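Local coordinates for protein malate synthase (Haloferax volcanii, PDB 3OYZ) that catalyses the magnesium-dependent Claisen condensation of acetyl-CoA with glyoxylate and the hydrolysis of malyl-CoA, giving malate for the glyoxylate cycle, at residues E181-Y193 with G219-D233. Residues are numbered along the deposited sequence; the frame is centred on the assembly and turned at random.
Sequences ERLFLLVDGEVDY and GASAAGCVAVDGPYD. With K (potassium ion), chain E; MG (magnesium ion), chain D; K (potassium ion), chain F; PYR (pyruvic acid), chain C.
Asp229 OD1 is gripped twice: Glu190 OE2 comes within 2.5 Å of it, so close that one of the acids probably holds a proton, and Gly230 N donates to it from above the carboxylate plane. The two carboxylates are turned 68° apart, and Arg244 forms salt bridges to Asp229 OD2 and Glu190 OE2, which would offset the negative charge that remains. With an alanine in place of Asp229, Gly230 N would probably lose its acceptor and Glu190 its close carboxylate partner. Leading up to this pair, strands 183-188 and 226-229 run parallel as neighbours in the TIM barrel, joined by a crossover through helix 210-223. Four backbone bonds zip them, the last from Asp188 N to Val228 O (2.9 Å). Beta-branched Val187 and Val228 lie side by side, and Leu185 CD2 reaches Val226 CB at 3.6 Å. Leu186 points to the other face; with CG beside its own N (chi1 -56°), it sets CD1 against Ala220 CB at 3.9 Å, where a small residue lets the helix approach. At the strands' C-terminal ends Val191 N donates to pyruvate OXT (2.8 Å), Pro231 CD packs on pyruvate's methyl carbon CB (3.3 Å), and Asp192 OD2 binds magnesium alongside Glu158.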
loop_
_atom_site.group_PDB
_atom_site.type_symbol
_atom_site.label_atom_id
_atom_site.label_comp_id
_atom_site.label_asym_id
_atom_site.label_seq_id
_atom_site.Cartn_x
_atom_site.Cartn_y
_atom_site.Cartn_z
ATOM N N GLU A 181 -13.702 14.607 17.372
ATOM C CA GLU A 181 -13.065 15.790 16.767
ATOM C C GLU A 181 -11.847 16.238 17.583
ATOM O O GLU A 181 -11.007 16.940 17.043
ATOM C CB GLU A 181 -14.008 17.015 16.871
ATOM C CG GLU A 181 -15.171 16.874 15.998
ATOM C CD GLU A 181 -16.409 16.291 16.703
ATOM O OE1 GLU A 181 -16.372 15.552 17.743
ATOM O OE2 GLU A 181 -17.467 16.589 16.089
ATOM N N ARG A 182 -11.665 15.769 18.815
ATOM C CA ARG A 182 -10.407 16.067 19.588
ATOM C C ARG A 182 -9.122 15.398 19.062
ATOM O O ARG A 182 -7.994 15.704 19.510
ATOM C CB ARG A 182 -10.634 15.628 21.067
ATOM C CG ARG A 182 -10.656 14.060 21.284
ATOM C CD ARG A 182 -10.834 13.441 22.681
ATOM N NE ARG A 182 -12.099 13.793 23.332
ATOM C CZ ARG A 182 -12.301 14.786 24.194
ATOM N NH1 ARG A 182 -11.334 15.649 24.451
ATOM N NH2 ARG A 182 -13.476 14.954 24.774
ATOM N N LEU A 183 -9.268 14.470 18.099
ATOM C CA LEU A 183 -8.125 13.809 17.520
ATOM C C LEU A 183 -7.137 14.793 16.898
ATOM O O LEU A 183 -7.547 15.698 16.175
ATOM C CB LEU A 183 -8.474 12.817 16.380
ATOM C CG LEU A 183 -9.062 11.518 16.990
ATOM C CD1 LEU A 183 -9.769 10.648 15.852
ATOM C CD2 LEU A 183 -7.852 10.638 17.503
ATOM N N PHE A 184 -5.860 14.536 17.185
ATOM C CA PHE A 184 -4.763 15.452 16.807
ATOM C C PHE A 184 -3.742 14.653 16.005
ATOM O O PHE A 184 -3.720 14.792 14.793
ATOM C CB PHE A 184 -4.153 16.122 18.059
ATOM C CG PHE A 184 -2.972 17.029 17.749
ATOM C CD1 PHE A 184 -2.909 17.722 16.545
ATOM C CD2 PHE A 184 -1.907 17.150 18.656
ATOM C CE1 PHE A 184 -1.796 18.523 16.170
ATOM C CE2 PHE A 184 -0.778 17.958 18.312
ATOM C CZ PHE A 184 -0.728 18.628 17.095
ATOM N N LEU A 185 -2.913 13.829 16.623
ATOM C CA LEU A 185 -1.885 13.187 15.813
ATOM C C LEU A 185 -2.246 11.692 15.649
ATOM O O LEU A 185 -2.780 11.021 16.580
ATOM C CB LEU A 185 -0.495 13.176 16.507
ATOM C CG LEU A 185 -0.045 14.578 16.979
ATOM C CD1 LEU A 185 1.219 14.428 17.814
ATOM C CD2 LEU A 185 0.342 15.310 15.706
ATOM N N LEU A 186 -1.874 11.199 14.473
ATOM C CA LEU A 186 -1.931 9.760 14.224
ATOM C C LEU A 186 -0.480 9.384 14.081
ATOM O O LEU A 186 0.200 9.826 13.131
ATOM C CB LEU A 186 -2.643 9.466 12.885
ATOM C CG LEU A 186 -4.054 10.084 12.817
ATOM C CD1 LEU A 186 -4.638 9.748 11.360
ATOM C CD2 LEU A 186 -4.891 9.576 14.041
ATOM N N VAL A 187 -0.009 8.530 14.988
ATOM C CA VAL A 187 1.443 8.356 15.054
ATOM C C VAL A 187 1.767 6.906 14.852
ATOM O O VAL A 187 1.238 6.109 15.570
ATOM C CB VAL A 187 2.006 8.753 16.470
ATOM C CG1 VAL A 187 3.519 8.665 16.519
ATOM C CG2 VAL A 187 1.546 10.146 16.860
ATOM N N ASP A 188 2.613 6.514 13.899
ATOM C CA ASP A 188 2.941 5.101 13.771
ATOM C C ASP A 188 3.802 4.582 14.919
ATOM O O ASP A 188 4.717 5.294 15.358
ATOM C CB ASP A 188 3.668 4.844 12.462
ATOM C CG ASP A 188 2.712 4.956 11.286
ATOM O OD1 ASP A 188 1.524 4.707 11.563
ATOM O OD2 ASP A 188 3.094 5.339 10.188
ATOM N N GLY A 189 3.533 3.343 15.326
ATOM C CA GLY A 189 4.363 2.678 16.299
ATOM C C GLY A 189 4.945 1.431 15.685
ATOM O O GLY A 189 4.462 0.355 15.943
ATOM N N GLU A 190 6.030 1.569 14.940
ATOM C CA GLU A 190 6.554 0.453 14.156
ATOM C C GLU A 190 6.959 -0.760 14.982
ATOM O O GLU A 190 6.921 -1.874 14.455
ATOM C CB GLU A 190 7.686 0.861 13.225
ATOM C CG GLU A 190 7.264 1.383 11.849
ATOM C CD GLU A 190 7.035 2.887 11.802
ATOM O OE1 GLU A 190 6.874 3.441 12.906
ATOM O OE2 GLU A 190 6.953 3.496 10.704
ATOM N N VAL A 191 7.281 -0.561 16.257
ATOM C CA VAL A 191 7.855 -1.660 17.038
ATOM C C VAL A 191 6.726 -2.611 17.455
ATOM O O VAL A 191 6.766 -3.795 17.128
ATOM C CB VAL A 191 8.672 -1.194 18.261
ATOM C CG1 VAL A 191 9.376 -2.428 18.801
ATOM C CG2 VAL A 191 9.717 -0.193 17.810
ATOM N N ASP A 192 5.735 -2.103 18.172
ATOM C CA ASP A 192 4.591 -2.948 18.493
ATOM C C ASP A 192 3.813 -3.372 17.229
ATOM O O ASP A 192 3.236 -4.469 17.192
ATOM C CB ASP A 192 3.667 -2.178 19.416
ATOM C CG ASP A 192 4.109 -2.268 20.894
ATOM O OD1 ASP A 192 4.413 -3.415 21.264
ATOM O OD2 ASP A 192 4.208 -1.210 21.572
ATOM N N TYR A 193 3.901 -2.585 16.160
ATOM C CA TYR A 193 3.215 -2.988 14.938
ATOM C C TYR A 193 3.888 -4.197 14.333
ATOM O O TYR A 193 3.229 -5.146 13.917
ATOM C CB TYR A 193 3.277 -1.810 13.964
ATOM C CG TYR A 193 2.564 -2.056 12.639
ATOM C CD1 TYR A 193 1.181 -1.906 12.553
ATOM C CD2 TYR A 193 3.285 -2.383 11.486
ATOM C CE1 TYR A 193 0.512 -2.107 11.291
ATOM C CE2 TYR A 193 2.647 -2.564 10.269
ATOM C CZ TYR A 193 1.279 -2.372 10.164
ATOM O OH TYR A 193 0.750 -2.612 8.900
ATOM N N GLY A 219 -4.594 8.731 6.057
ATOM C CA GLY A 219 -5.664 8.799 7.040
ATOM C C GLY A 219 -5.699 10.211 7.660
ATOM O O GLY A 219 -6.782 10.761 7.921
ATOM N N ALA A 220 -4.513 10.749 7.953
ATOM C CA ALA A 220 -4.492 12.086 8.538
ATOM C C ALA A 220 -4.973 13.143 7.592
ATOM O O ALA A 220 -5.755 14.031 7.971
ATOM C CB ALA A 220 -3.021 12.425 8.992
ATOM N N SER A 221 -4.530 13.062 6.338
ATOM C CA SER A 221 -5.066 14.021 5.364
ATOM C C SER A 221 -6.582 13.928 5.211
ATOM O O SER A 221 -7.304 14.936 5.092
ATOM C CB SER A 221 -4.292 13.889 4.025
ATOM O OG SER A 221 -2.962 14.481 4.216
ATOM N N ALA A 222 -7.120 12.713 5.154
ATOM C CA ALA A 222 -8.586 12.611 4.965
ATOM C C ALA A 222 -9.394 13.103 6.172
ATOM O O ALA A 222 -10.551 13.547 6.053
ATOM C CB ALA A 222 -8.906 11.125 4.719
ATOM N N ALA A 223 -8.841 12.945 7.377
ATOM C CA ALA A 223 -9.628 13.231 8.586
ATOM C C ALA A 223 -9.272 14.584 9.258
ATOM O O ALA A 223 -9.777 14.873 10.363
ATOM C CB ALA A 223 -9.421 12.106 9.607
ATOM N N GLY A 224 -8.359 15.367 8.673
ATOM C CA GLY A 224 -7.877 16.575 9.381
ATOM C C GLY A 224 -6.957 16.358 10.592
ATOM O O GLY A 224 -6.991 17.157 11.524
ATOM N N CYS A 225 -6.100 15.339 10.593
ATOM C CA CYS A 225 -5.179 15.004 11.701
ATOM C C CYS A 225 -3.773 15.261 11.163
ATOM O O CYS A 225 -3.653 15.672 10.002
ATOM C CB CYS A 225 -5.361 13.542 12.155
ATOM S SG CYS A 225 -6.926 13.319 12.966
ATOM N N VAL A 226 -2.732 15.017 11.943
ATOM C CA VAL A 226 -1.360 15.197 11.456
ATOM C C VAL A 226 -0.645 13.873 11.626
ATOM O O VAL A 226 -0.729 13.351 12.744
ATOM C CB VAL A 226 -0.676 16.247 12.345
ATOM C CG1 VAL A 226 0.834 16.404 11.942
ATOM C CG2 VAL A 226 -1.440 17.514 12.135
ATOM N N ALA A 227 0.091 13.404 10.609
ATOM C CA ALA A 227 0.715 12.076 10.593
ATOM C C ALA A 227 2.157 12.240 11.087
ATOM O O ALA A 227 2.810 13.183 10.645
ATOM C CB ALA A 227 0.773 11.500 9.158
ATOM N N VAL A 228 2.645 11.363 11.966
ATOM C CA VAL A 228 4.002 11.347 12.530
ATOM C C VAL A 228 4.489 9.909 12.422
ATOM O O VAL A 228 3.799 8.967 12.771
ATOM C CB VAL A 228 3.966 11.746 14.073
ATOM C CG1 VAL A 228 5.340 11.685 14.772
ATOM C CG2 VAL A 228 3.282 13.127 14.267
ATOM N N ASP A 229 5.732 9.697 12.015
ATOM C CA ASP A 229 6.387 8.403 12.038
ATOM C C ASP A 229 6.858 7.962 13.433
ATOM O O ASP A 229 7.036 8.802 14.359
ATOM C CB ASP A 229 7.501 8.334 10.985
ATOM C CG ASP A 229 7.861 6.882 10.622
ATOM O OD1 ASP A 229 7.035 5.955 10.812
ATOM O OD2 ASP A 229 8.981 6.637 10.143
ATOM N N GLY A 230 7.142 6.658 13.529
ATOM C CA GLY A 230 7.424 6.002 14.784
ATOM C C GLY A 230 8.924 6.076 15.022
ATOM O O GLY A 230 9.636 6.750 14.277
ATOM N N PRO A 231 9.393 5.336 16.035
ATOM C CA PRO A 231 10.767 5.570 16.498
ATOM C C PRO A 231 11.838 4.954 15.598
ATOM O O PRO A 231 11.658 3.911 14.956
ATOM C CB PRO A 231 10.766 4.986 17.900
ATOM C CG PRO A 231 9.687 3.952 17.835
ATOM C CD PRO A 231 8.597 4.627 17.048
ATOM N N TYR A 232 12.933 5.688 15.462
ATOM C CA TYR A 232 14.052 5.197 14.674
ATOM C C TYR A 232 15.080 4.739 15.721
ATOM O O TYR A 232 15.775 5.591 16.322
ATOM C CB TYR A 232 14.556 6.344 13.808
ATOM C CG TYR A 232 15.637 5.858 12.875
ATOM C CD1 TYR A 232 15.302 5.321 11.633
ATOM C CD2 TYR A 232 16.999 5.939 13.238
ATOM C CE1 TYR A 232 16.267 4.817 10.798
ATOM C CE2 TYR A 232 18.008 5.478 12.383
ATOM C CZ TYR A 232 17.614 4.942 11.157
ATOM O OH TYR A 232 18.519 4.416 10.283
ATOM N N ASP A 233 15.061 3.452 16.045
ATOM C CA ASP A 233 15.685 3.023 17.312
ATOM C C ASP A 233 17.205 2.820 17.206
ATOM O O ASP A 233 17.841 2.631 18.229
ATOM C CB ASP A 233 15.021 1.785 17.956
ATOM C CG ASP A 233 14.795 0.622 16.954
ATOM O OD1 ASP A 233 15.335 0.657 15.827
ATOM O OD2 ASP A 233 14.043 -0.341 17.263
HETATM K K K E . -18.236 13.698 17.064
HETATM MG MG MG D . 4.263 0.623 21.112
HETATM K K K F . -0.306 13.649 5.193
HETATM C C PYR C . 6.103 1.403 19.219
HETATM O O PYR C . 5.431 0.389 19.610
HETATM O OXT PYR C . 6.751 1.430 18.110
HETATM C CA PYR C . 5.992 2.560 19.990
HETATM O O3 PYR C . 5.229 2.573 21.047
HETATM C CB PYR C . 6.676 3.806 19.565
HETATM O O HOH W 1 5.789 0.752 22.918
HETATM O O HOH W 2 3.062 1.426 22.488
HETATM O O HOH W 3 -19.847 15.874 17.218
#